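Long-range contacts in angiopoietin-related protein 3 (Homo sapiens, PDB 6EUA), which raises plasma triglycerides by inhibiting lipoprotein lipase and, through the fibrinogen-like domain described here, mediates endothelial cell adhesion: residues L51-I56 / N179-Y184; Y96-E101 / T214-H219. One frame throughout, in Å; residues are numbered along the deposited sequence.

Contact 1 of 2, residues L51-I56 / N179-Y184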
loop_
_atom_site.group_PDB
_atom_site.type_symbol
_atom_site.label_atom_id
_atom_site.label_comp_id
_atom_site.label_asym_id
_atom_site.label_seq_id
_atom_site.Cartn_x
_atom_site.Cartn_y
_atom_site.Cartn_z
ATOM N N LEU A 51 4.891 1.967 13.284
ATOM C CA LEU A 51 5.335 3.200 12.635
ATOM C C LEU A 51 4.377 4.331 12.996
ATOM O O LEU A 51 3.183 4.241 12.704
ATOM C CB LEU A 51 5.396 3.017 11.119
ATOM C CG LEU A 51 5.875 4.155 10.212
ATOM C CD1 LEU A 51 7.305 4.608 10.575
ATOM C CD2 LEU A 51 5.835 3.704 8.766
ATOM N N ILE A 52 4.877 5.393 13.637
ATOM C CA ILE A 52 4.003 6.493 14.039
ATOM C C ILE A 52 4.186 7.747 13.187
ATOM O O ILE A 52 3.313 8.628 13.226
ATOM C CB ILE A 52 4.158 6.834 15.536
ATOM C CG1 ILE A 52 5.580 7.330 15.842
ATOM C CG2 ILE A 52 3.786 5.610 16.395
ATOM C CD1 ILE A 52 5.684 8.121 17.145
ATOM N N GLN A 53 5.262 7.849 12.404
ATOM C CA GLN A 53 5.471 8.998 11.538
ATOM C C GLN A 53 6.277 8.534 10.332
ATOM O O GLN A 53 7.198 7.724 10.471
ATOM C CB GLN A 53 6.203 10.141 12.272
ATOM C CG GLN A 53 6.407 11.422 11.439
ATOM C CD GLN A 53 7.789 11.555 10.815
ATOM O OE1 GLN A 53 8.394 10.572 10.384
ATOM N NE2 GLN A 53 8.282 12.785 10.736
ATOM N N HIS A 54 5.958 9.075 9.159
ATOM C CA HIS A 54 6.664 8.709 7.936
ATOM C C HIS A 54 6.660 9.893 6.989
ATOM O O HIS A 54 5.590 10.419 6.666
ATOM C CB HIS A 54 6.019 7.498 7.250
ATOM C CG HIS A 54 6.908 6.831 6.249
ATOM N ND1 HIS A 54 8.228 7.187 6.074
ATOM C CD2 HIS A 54 6.669 5.834 5.362
ATOM C CE1 HIS A 54 8.766 6.432 5.130
ATOM N NE2 HIS A 54 7.839 5.606 4.680
ATOM N N ARG A 55 7.846 10.311 6.543
ATOM C CA ARG A 55 7.952 11.387 5.574
ATOM C C ARG A 55 8.897 10.944 4.470
ATOM O O ARG A 55 9.904 10.292 4.741
ATOM C CB ARG A 55 8.435 12.665 6.242
ATOM C CG ARG A 55 7.379 13.366 7.092
ATOM C CD ARG A 55 7.968 14.685 7.502
ATOM N NE ARG A 55 7.510 15.779 6.658
ATOM C CZ ARG A 55 7.594 17.059 7.002
ATOM N NH1 ARG A 55 8.174 17.409 8.147
ATOM N NH2 ARG A 55 7.140 17.983 6.180
ATOM N N ILE A 56 8.565 11.293 3.227
ATOM C CA ILE A 56 9.218 10.725 2.049
ATOM C C ILE A 56 9.724 11.845 1.159
ATOM O O ILE A 56 10.923 11.925 0.873
ATOM C CB ILE A 56 8.251 9.814 1.264
ATOM C CG1 ILE A 56 7.954 8.540 2.034
ATOM C CG2 ILE A 56 8.815 9.499 -0.098
ATOM C CD1 ILE A 56 6.708 7.824 1.513
ATOM N N ASN A 179 13.332 19.189 14.330
ATOM C CA ASN A 179 11.898 19.093 14.069
ATOM C C ASN A 179 11.655 18.240 12.838
ATOM O O ASN A 179 11.543 18.742 11.721
ATOM C CB ASN A 179 11.288 20.480 13.921
ATOM C CG ASN A 179 9.765 20.447 13.787
ATOM O OD1 ASN A 179 9.147 19.378 13.676
ATOM N ND2 ASN A 179 9.150 21.638 13.798
ATOM N N LEU A 180 11.505 16.934 13.058
ATOM C CA LEU A 180 11.194 16.021 11.966
ATOM C C LEU A 180 9.807 16.252 11.382
ATOM O O LEU A 180 9.526 15.756 10.283
ATOM C CB LEU A 180 11.323 14.579 12.440
ATOM C CG LEU A 180 12.683 14.206 13.032
ATOM C CD1 LEU A 180 12.765 12.707 13.201
ATOM C CD2 LEU A 180 13.844 14.729 12.169
ATOM N N ASN A 181 8.935 16.980 12.091
ATOM C CA ASN A 181 7.639 17.385 11.558
ATOM C C ASN A 181 7.676 18.820 11.028
ATOM O O ASN A 181 6.620 19.454 10.869
ATOM C CB ASN A 181 6.550 17.218 12.627
ATOM C CG ASN A 181 6.231 15.745 12.924
ATOM O OD1 ASN A 181 6.635 14.844 12.191
ATOM N ND2 ASN A 181 5.514 15.508 14.018
ATOM N N GLY A 182 8.875 19.332 10.749
ATOM C CA GLY A 182 9.061 20.701 10.325
ATOM C C GLY A 182 8.754 20.908 8.853
ATOM O O GLY A 182 8.271 20.020 8.149
ATOM N N LYS A 183 9.029 22.126 8.390
ATOM C CA LYS A 183 8.732 22.485 7.009
ATOM C C LYS A 183 9.682 21.752 6.071
ATOM O O LYS A 183 10.905 21.831 6.228
ATOM C CB LYS A 183 8.841 23.993 6.813
ATOM C CG LYS A 183 8.764 24.430 5.353
ATOM C CD LYS A 183 7.390 24.971 4.990
ATOM C CE LYS A 183 7.321 25.358 3.512
ATOM N NZ LYS A 183 7.192 24.171 2.607
ATOM N N TYR A 184 9.121 21.010 5.117
ATOM C CA TYR A 184 9.915 20.299 4.118
ATOM C C TYR A 184 10.223 21.273 2.988
ATOM O O TYR A 184 9.352 21.607 2.183
ATOM C CB TYR A 184 9.169 19.074 3.610
ATOM C CG TYR A 184 10.035 18.023 2.956
ATOM C CD1 TYR A 184 10.525 18.199 1.665
ATOM C CD2 TYR A 184 10.343 16.838 3.622
ATOM C CE1 TYR A 184 11.302 17.221 1.053
ATOM C CE2 TYR A 184 11.120 15.863 3.023
ATOM C CZ TYR A 184 11.596 16.055 1.738
ATOM O OH TYR A 184 12.373 15.079 1.144
#

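Contact 2 of 2, residues Y96-E101 / T214-H219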
loop_
_atom_site.group_PDB
_atom_site.type_symbol
_atom_site.label_atom_id
_atom_site.label_comp_id
_atom_site.label_asym_id
_atom_site.label_seq_id
_atom_site.Cartn_x
_atom_site.Cartn_y
_atom_site.Cartn_z
ATOM N N TYR A 96 8.446 2.667 26.672
ATOM C CA TYR A 96 8.541 2.207 25.291
ATOM C C TYR A 96 9.877 2.645 24.697
ATOM O O TYR A 96 10.590 3.494 25.245
ATOM C CB TYR A 96 7.394 2.759 24.420
ATOM C CG TYR A 96 6.262 1.794 24.099
ATOM C CD1 TYR A 96 5.491 1.251 25.109
ATOM C CD2 TYR A 96 5.953 1.455 22.779
ATOM C CE1 TYR A 96 4.450 0.389 24.828
ATOM C CE2 TYR A 96 4.897 0.590 22.477
ATOM C CZ TYR A 96 4.153 0.058 23.525
ATOM O OH TYR A 96 3.105 -0.811 23.285
ATOM N N VAL A 97 10.192 2.075 23.536
ATOM C CA VAL A 97 11.431 2.341 22.809
ATOM C C VAL A 97 11.070 3.102 21.544
ATOM O O VAL A 97 10.192 2.668 20.786
ATOM C CB VAL A 97 12.166 1.029 22.468
ATOM C CG1 VAL A 97 13.381 1.285 21.558
ATOM C CG2 VAL A 97 12.548 0.286 23.747
ATOM N N LEU A 98 11.736 4.230 21.310
ATOM C CA LEU A 98 11.521 5.013 20.099
ATOM C C LEU A 98 12.735 4.905 19.192
ATOM O O LEU A 98 13.864 5.139 19.634
ATOM C CB LEU A 98 11.242 6.485 20.424
ATOM C CG LEU A 98 11.290 7.466 19.234
ATOM C CD1 LEU A 98 10.016 7.405 18.407
ATOM C CD2 LEU A 98 11.567 8.909 19.681
ATOM N N ARG A 99 12.502 4.569 17.923
ATOM C CA ARG A 99 13.563 4.532 16.927
ATOM C C ARG A 99 13.299 5.607 15.888
ATOM O O ARG A 99 12.177 5.731 15.385
ATOM C CB ARG A 99 13.671 3.161 16.261
ATOM C CG ARG A 99 14.635 3.106 15.070
ATOM C CD ARG A 99 14.882 1.671 14.653
ATOM N NE ARG A 99 15.617 1.611 13.394
ATOM C CZ ARG A 99 16.844 1.126 13.279
ATOM N NH1 ARG A 99 17.460 0.663 14.358
ATOM N NH2 ARG A 99 17.455 1.122 12.098
ATOM N N ILE A 100 14.315 6.412 15.608
ATOM C CA ILE A 100 14.240 7.442 14.580
ATOM C C ILE A 100 15.173 7.023 13.457
ATOM O O ILE A 100 16.353 6.747 13.692
ATOM C CB ILE A 100 14.597 8.827 15.137
ATOM C CG1 ILE A 100 13.476 9.314 16.066
ATOM C CG2 ILE A 100 14.859 9.822 14.002
ATOM C CD1 ILE A 100 13.791 10.605 16.795
ATOM N N GLU A 101 14.636 6.942 12.248
ATOM C CA GLU A 101 15.398 6.568 11.067
ATOM C C GLU A 101 15.399 7.760 10.132
ATOM O O GLU A 101 14.335 8.268 9.760
ATOM C CB GLU A 101 14.801 5.344 10.377
ATOM C CG GLU A 101 15.085 4.041 11.083
ATOM C CD GLU A 101 14.786 2.833 10.214
ATOM O OE1 GLU A 101 14.159 3.005 9.141
ATOM O OE2 GLU A 101 15.177 1.712 10.609
ATOM N N THR A 214 12.047 10.523 6.734
ATOM C CA THR A 214 12.083 10.180 8.148
ATOM C C THR A 214 11.108 9.050 8.444
ATOM O O THR A 214 10.071 8.918 7.791
ATOM C CB THR A 214 11.723 11.396 9.067
ATOM O OG1 THR A 214 10.342 11.776 8.884
ATOM C CG2 THR A 214 12.637 12.589 8.775
ATOM N N LYS A 215 11.450 8.249 9.453
ATOM C CA LYS A 215 10.515 7.340 10.096
ATOM C C LYS A 215 10.668 7.492 11.597
ATOM O O LYS A 215 11.788 7.611 12.103
ATOM C CB LYS A 215 10.768 5.874 9.730
ATOM C CG LYS A 215 10.322 5.444 8.333
ATOM C CD LYS A 215 10.812 4.033 8.057
ATOM C CE LYS A 215 10.476 3.564 6.650
ATOM N NZ LYS A 215 10.273 2.091 6.590
ATOM N N MET A 216 9.549 7.462 12.309
ATOM C CA MET A 216 9.540 7.333 13.760
ATOM C C MET A 216 8.792 6.057 14.115
ATOM O O MET A 216 7.661 5.852 13.657
ATOM C CB MET A 216 8.902 8.561 14.417
ATOM C CG MET A 216 9.518 9.878 13.913
ATOM S SD MET A 216 8.885 11.343 14.759
ATOM C CE MET A 216 9.448 10.990 16.418
ATOM N N LEU A 217 9.428 5.198 14.920
ATOM C CA LEU A 217 8.929 3.856 15.199
ATOM C C LEU A 217 8.994 3.554 16.692
ATOM O O LEU A 217 9.990 3.868 17.343
ATOM C CB LEU A 217 9.747 2.801 14.440
ATOM C CG LEU A 217 9.671 2.928 12.915
ATOM C CD1 LEU A 217 11.051 3.167 12.326
ATOM C CD2 LEU A 217 8.999 1.700 12.312
ATOM N N ILE A 218 7.965 2.884 17.225
ATOM C CA ILE A 218 7.943 2.537 18.646
ATOM C C ILE A 218 7.650 1.055 18.838
ATOM O O ILE A 218 7.029 0.404 17.990
ATOM C CB ILE A 218 6.921 3.379 19.446
ATOM C CG1 ILE A 218 5.480 2.976 19.095
ATOM C CG2 ILE A 218 7.156 4.868 19.215
ATOM C CD1 ILE A 218 4.428 3.809 19.845
ATOM N N HIS A 219 8.104 0.523 19.975
ATOM C CA HIS A 219 7.707 -0.812 20.414
ATOM C C HIS A 219 7.885 -0.904 21.925
ATOM O O HIS A 219 8.697 -0.164 22.492
ATOM C CB HIS A 219 8.500 -1.910 19.676
ATOM C CG HIS A 219 9.920 -2.086 20.127
ATOM N ND1 HIS A 219 10.263 -2.570 21.372
ATOM C CD2 HIS A 219 11.088 -1.904 19.465
ATOM C CE1 HIS A 219 11.580 -2.647 21.467
ATOM N NE2 HIS A 219 12.104 -2.244 20.325
#

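Contact 1 of 2, residues L51-I56 / N179-Y184
R55 reaches from the end of strand 47-55 into the loop 179-184 and serves two of its backbone carbonyls with a single nitrogen. NH1 of R55 donates to O of L180 at 3.0 Å and to O of G182 at 2.6 Å, both acceptors lying close to the guanidinium plane. The two are met differently: the donor stands above the carbonyl plane of L180 but is tilted only 16° from that of G182, whose oxygen also takes a weak bond from NH2. A bend at chi3 (99°) turns the flat head toward these carbonyls, while Y184 places CD2 over one guanidinium face and F62 makes a cation-pi contact with the same arginine.

The type I turn from N179 to G182, closed by G182 N to N179 O at 2.9 Å, brings the two carbonyls within one arginine's span. Beside it Q53 and N181 pair by their amides; NE2 of Q53 donates to OD1 of N181 at 3.0 Å, nearly straight (167°). The other ends of both amides are taken up, OE1 of Q53 by OG1 of T214 and ND2 of N181 by O of G168. The Y184 hydroxyl is hydrogen-bonded to O of K212. In this buried place a loop without regular secondary structure is held to the sheet of the fibrinogen-like domain by side-chain donors, and the carbonyls probably help to offset the arginine's buried charge.

Contact 2 of 2, residues Y96-E101 / T214-H219
H219 and V97 run alongside each other off the same face of the sheet, with CB of V97 over one face of the imidazole, 4.0 Å from its centroid and 18° off the normal, a CH-pi contact. CG of H219 sits between its own backbone N and carbonyl carbon (chi1 75°), which swings the ring back over the valine, and W49 meets that ring edge-to-face. Further along, E101 and K215 are likewise paired, with OE1 of E101 3.7 Å from CD of K215; the lysine's NZ salt-bridges D42. R99, extended from CG to NE, lays its guanidinium edge against E101, two residues on: NE and NH2 of R99 make a side-on salt bridge to E101 OE2, each at 2.8 Å, on the anti side and tilted out of the carboxylate plane.

These pairs ride on antiparallel strands of the central sheet of the fibrinogen C-terminal domain, in which strand 213-220 runs between 96-104 and 47-55. V97, R99 and E101 form hydrogen-bonded pairs with H219, L217 and K215, R99 N reaching L217 O at 2.7 Å.

The opposite face is apolar. L98 slants across I218: CD1 of L98 lies 3.9 Å from CG2 of I218 and 4.1 Å from CE of M216, which bends back at chi3 (63°). At the end the Y96 ring turns its edge to I218 CB, and I90 and V91 of helix 84-91 pack on both residues.

In the fold
The two contacts share one sheet: strand 213-220 is the neighbour of strand 47-55 as well as of 96-104, so segment 214-219 touches both other strands, and the centres of the contacts lie about 12 Å apart. A classic beta bulge, in which I52 and Q53 both face M216, marks where contact 1 meets contact 2. I100 joins them again by packing on L180 of the loop. Contact 1 is buried and joins a strand end to a loop with side-chain donors. Contact 2 is partly buried and regular, its backbone ladder carrying an apolar face that helix 84-91 covers at the Y96 and I218 end and a mixed, partly exposed face bearing R99, E101 and K215, where K215 also packs on R75 of the second subunit.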